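Local coordinates for photosystem II extrinsic protein V (Arthrospira maxima, PDB 1F1C) that carries a covalently bound heme c and probably serves as an extrinsic lumenal subunit of photosystem II that helps stabilise the oxygen-evolving complex, at residues L93-S96 against D97-P100; L118-P121 against K122-G125. All blocks are in the same frame, centred on the assembly; numbering follows the deposited sequence.

Interaction 1: L93-S96 against D97-P100; sequences LKSS and DIFP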
loop_
_atom_site.group_PDB
_atom_site.type_symbol
_atom_site.label_atom_id
_atom_site.label_comp_id
_atom_site.label_asym_id
_atom_site.label_seq_id
_atom_site.Cartn_x
_atom_site.Cartn_y
_atom_site.Cartn_z
ATOM N N LEU A 93 -2.969 8.292 -9.338
ATOM C CA LEU A 93 -2.986 9.748 -9.415
ATOM C C LEU A 93 -3.590 10.391 -8.175
ATOM O O LEU A 93 -3.365 11.566 -7.911
ATOM C CB LEU A 93 -3.730 10.201 -10.677
ATOM C CG LEU A 93 -2.964 9.867 -11.964
ATOM C CD1 LEU A 93 -3.841 10.073 -13.183
ATOM C CD2 LEU A 93 -1.714 10.732 -12.036
ATOM N N LYS A 94 -4.349 9.618 -7.410
ATOM C CA LYS A 94 -4.956 10.130 -6.190
ATOM C C LYS A 94 -4.111 9.644 -5.021
ATOM O O LYS A 94 -4.489 9.766 -3.857
ATOM C CB LYS A 94 -6.389 9.608 -6.054
ATOM C CG LYS A 94 -6.482 8.104 -5.865
ATOM C CD LYS A 94 -7.928 7.624 -5.880
ATOM C CE LYS A 94 -8.555 7.771 -7.260
ATOM N NZ LYS A 94 -9.914 7.164 -7.311
ATOM N N SER A 95 -2.948 9.103 -5.357
ATOM C CA SER A 95 -2.018 8.551 -4.381
ATOM C C SER A 95 -0.639 9.212 -4.479
ATOM O O SER A 95 0.305 8.814 -3.789
ATOM C CB SER A 95 -1.901 7.042 -4.633
ATOM O OG SER A 95 -0.958 6.429 -3.785
ATOM N N SER A 96 -0.537 10.226 -5.335
ATOM C CA SER A 96 0.718 10.940 -5.563
ATOM C C SER A 96 1.316 11.585 -4.314
ATOM O O SER A 96 2.439 12.087 -4.349
ATOM C CB SER A 96 0.516 12.005 -6.645
ATOM O OG SER A 96 -0.555 12.872 -6.312
ATOM N N ASP A 97 0.568 11.572 -3.216
ATOM C CA ASP A 97 1.049 12.153 -1.969
ATOM C C ASP A 97 2.230 11.343 -1.446
ATOM O O ASP A 97 3.277 11.892 -1.106
ATOM C CB ASP A 97 -0.057 12.142 -0.925
ATOM C CG ASP A 97 -1.373 12.612 -1.478
ATOM O OD1 ASP A 97 -1.877 11.962 -2.422
ATOM O OD2 ASP A 97 -1.906 13.625 -0.973
ATOM N N ILE A 98 2.047 10.027 -1.385
ATOM C CA ILE A 98 3.081 9.125 -0.893
ATOM C C ILE A 98 3.870 8.489 -2.030
ATOM O O ILE A 98 4.732 7.644 -1.814
ATOM C CB ILE A 98 2.457 8.025 -0.007
ATOM C CG1 ILE A 98 1.382 7.263 -0.784
ATOM C CG2 ILE A 98 1.830 8.664 1.240
ATOM C CD1 ILE A 98 0.639 6.227 0.050
ATOM N N PHE A 99 3.570 8.913 -3.247
ATOM C CA PHE A 99 4.250 8.402 -4.427
ATOM C C PHE A 99 4.572 9.575 -5.354
ATOM O O PHE A 99 3.900 9.792 -6.364
ATOM C CB PHE A 99 3.357 7.381 -5.134
ATOM C CG PHE A 99 3.055 6.170 -4.302
ATOM C CD1 PHE A 99 4.083 5.339 -3.861
ATOM C CD2 PHE A 99 1.747 5.869 -3.940
ATOM C CE1 PHE A 99 3.813 4.226 -3.071
ATOM C CE2 PHE A 99 1.461 4.759 -3.151
ATOM C CZ PHE A 99 2.499 3.934 -2.714
ATOM N N PRO A 100 5.621 10.343 -5.012
ATOM C CA PRO A 100 6.088 11.517 -5.763
ATOM C C PRO A 100 6.113 11.342 -7.285
ATOM O O PRO A 100 5.754 12.258 -8.034
ATOM C CB PRO A 100 7.486 11.750 -5.196
ATOM C CG PRO A 100 7.365 11.266 -3.791
ATOM C CD PRO A 100 6.578 9.990 -3.949
#
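S95 O accepts a weak bond from I98 N at 3.2 Å, the i to i+3 link across a tight turn, with an angle of only 135° at the hydrogen. S96 and D97 fill the corner, both in the helical region of phi and psi, and small or polar residues suit so sharp a bend near solvent. Beyond it, S96 CA makes a CH...O contact of 3.5 Å with F99 O. On the approach, S96 OG gives a second weak bond, to L93 O. The aromatic side chain lies beside the turn. F99 meets S95 CB at its rim, in the plane of the ring, while I98 CG1 lies 3.3 Å above one face, offset toward the rim. I98 achieves this by placing CG1 between the backbone N and the carbonyl carbon (chi1 57°), which also brings I98 CG1 to 3.5 Å from S95 O. S95 OG has a weak bond to the backbone carbonyl of H90, whose side chain is an axial ligand of the heme iron, and the F99 side chain is about 4 Å from the heme. I98 also packs on T46 of the second subunit. The whole turn belongs to the long loop between helix 67-75 and helix 107-124.

Interaction 2: L118-P121 against K122-G125; sequences LLQP and KVRG
This is a local contact along the last turns of helix 107-124, where Q120 and R124 pair one turn apart as the helix runs out at G125. Q120 O accepts two backbone bonds. R124 N lies on the extension of its C=O bond, with a C=O...N angle of 179°, whereas V123 N, 3.0 Å from Q120 O, approaches from well above the carbonyl plane. The side chains of Q120 and R124 lie side by side, pointing the same way. Q120 OE1 sits over the centre of the R124 guanidinium, 3.0 Å above the plane, so it meets a face and makes no hydrogen bond with the N-H groups; the partly negative oxygen over a cation is probably still favourable. The amide and guanidinium planes stand 76° apart. A bend at chi2 (-43°) brings the Q120 amide alongside R124, and the bond from Q120 NE2 to Y116 O helps set the amide's rotation. L119 CG touches V123 CG2 at 4.2 Å, and K122 CG lies 3.8 Å from L118 O. Leucines suit the side where L118 and L119 pack on F8 of strand 7-9, L118 also reaching helix 67-75. P121 has no N-H to give the preceding turn, and the helix kinks there. P121 O takes a weak bond from G125 N at 2.9 Å. Glycine suits the positive phi at 125: a glycine-terminated helix end, closing the C-terminal helix of a cytochrome c.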
loop_
_atom_site.group_PDB
_atom_site.type_symbol
_atom_site.label_atom_id
_atom_site.label_comp_id
_atom_site.label_asym_id
_atom_site.label_seq_id
_atom_site.Cartn_x
_atom_site.Cartn_y
_atom_site.Cartn_z
ATOM N N LEU A 118 2.470 -4.726 -21.520
ATOM C CA LEU A 118 1.953 -5.753 -22.431
ATOM C C LEU A 118 2.989 -6.235 -23.443
ATOM O O LEU A 118 2.858 -7.323 -24.012
ATOM C CB LEU A 118 0.722 -5.232 -23.191
ATOM C CG LEU A 118 -0.500 -4.748 -22.396
ATOM C CD1 LEU A 118 -1.511 -4.157 -23.372
ATOM C CD2 LEU A 118 -1.117 -5.885 -21.603
ATOM N N LEU A 119 4.015 -5.427 -23.674
ATOM C CA LEU A 119 5.051 -5.793 -24.624
ATOM C C LEU A 119 6.033 -6.824 -24.073
ATOM O O LEU A 119 6.366 -7.781 -24.755
ATOM C CB LEU A 119 5.835 -4.556 -25.052
ATOM C CG LEU A 119 7.008 -4.812 -26.009
ATOM C CD1 LEU A 119 6.498 -5.297 -27.356
ATOM C CD2 LEU A 119 7.800 -3.522 -26.178
ATOM N N GLN A 120 6.475 -6.631 -22.832
ATOM C CA GLN A 120 7.463 -7.504 -22.221
ATOM C C GLN A 120 7.332 -9.006 -22.449
ATOM O O GLN A 120 8.284 -9.640 -22.899
ATOM C CB GLN A 120 7.577 -7.171 -20.741
ATOM C CG GLN A 120 7.973 -5.724 -20.549
ATOM C CD GLN A 120 9.072 -5.299 -21.519
ATOM O OE1 GLN A 120 10.210 -5.736 -21.410
ATOM N NE2 GLN A 120 8.721 -4.459 -22.479
ATOM N N PRO A 121 6.164 -9.604 -22.160
ATOM C CA PRO A 121 6.107 -11.054 -22.411
ATOM C C PRO A 121 6.288 -11.418 -23.897
ATOM O O PRO A 121 6.775 -12.492 -24.239
ATOM C CB PRO A 121 4.739 -11.448 -21.859
ATOM C CG PRO A 121 3.921 -10.170 -21.997
ATOM C CD PRO A 121 4.896 -9.095 -21.603
ATOM N N LYS A 122 5.907 -10.515 -24.791
ATOM C CA LYS A 122 6.059 -10.780 -26.224
ATOM C C LYS A 122 7.537 -10.830 -26.608
ATOM O O LYS A 122 7.903 -11.449 -27.606
ATOM C CB LYS A 122 5.371 -9.685 -27.060
ATOM C CG LYS A 122 3.853 -9.584 -26.889
ATOM C CD LYS A 122 3.285 -8.443 -27.729
ATOM C CE LYS A 122 1.762 -8.441 -27.723
ATOM N NZ LYS A 122 1.224 -9.741 -28.228
ATOM N N VAL A 123 8.382 -10.177 -25.815
ATOM C CA VAL A 123 9.816 -10.147 -26.102
ATOM C C VAL A 123 10.683 -10.876 -25.068
ATOM O O VAL A 123 11.768 -11.353 -25.387
ATOM C CB VAL A 123 10.325 -8.674 -26.272
ATOM C CG1 VAL A 123 9.871 -8.114 -27.615
ATOM C CG2 VAL A 123 9.779 -7.796 -25.164
ATOM N N ARG A 124 10.210 -10.991 -23.837
ATOM C CA ARG A 124 11.006 -11.679 -22.824
ATOM C C ARG A 124 10.440 -13.033 -22.465
ATOM O O ARG A 124 10.981 -13.727 -21.594
ATOM C CB ARG A 124 11.101 -10.845 -21.553
ATOM C CG ARG A 124 12.027 -9.677 -21.677
ATOM C CD ARG A 124 11.953 -8.822 -20.446
ATOM N NE ARG A 124 12.730 -7.608 -20.612
ATOM C CZ ARG A 124 12.625 -6.533 -19.833
ATOM N NH1 ARG A 124 11.761 -6.517 -18.820
ATOM N NH2 ARG A 124 13.388 -5.463 -20.076
ATOM N N GLY A 125 9.341 -13.393 -23.121
ATOM C CA GLY A 125 8.701 -14.665 -22.844
ATOM C C GLY A 125 8.355 -14.831 -21.372
ATOM O O GLY A 125 7.752 -13.958 -20.764
#

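Both contacts are local, yet they lie on opposite sides of the chain's centre, their own centres about 28 Å apart, and share no helix or strand. Interaction 1 is a surface turn in an irregular loop; its weak backbone bonding is supplemented by an aromatic ring beside the heme and by packing against the second subunit. Interaction 2 is partly buried and belongs to the kinked end of a helix, held by five backbone bonds, three of them weak, with a glutamine oxygen set over the face of an arginine guanidinium. No other chain of the assembly touches 118-125; F8 and W128 pack there instead. The L118 side chain is about 9 Å from the heme, against about 4 Å for that of F99.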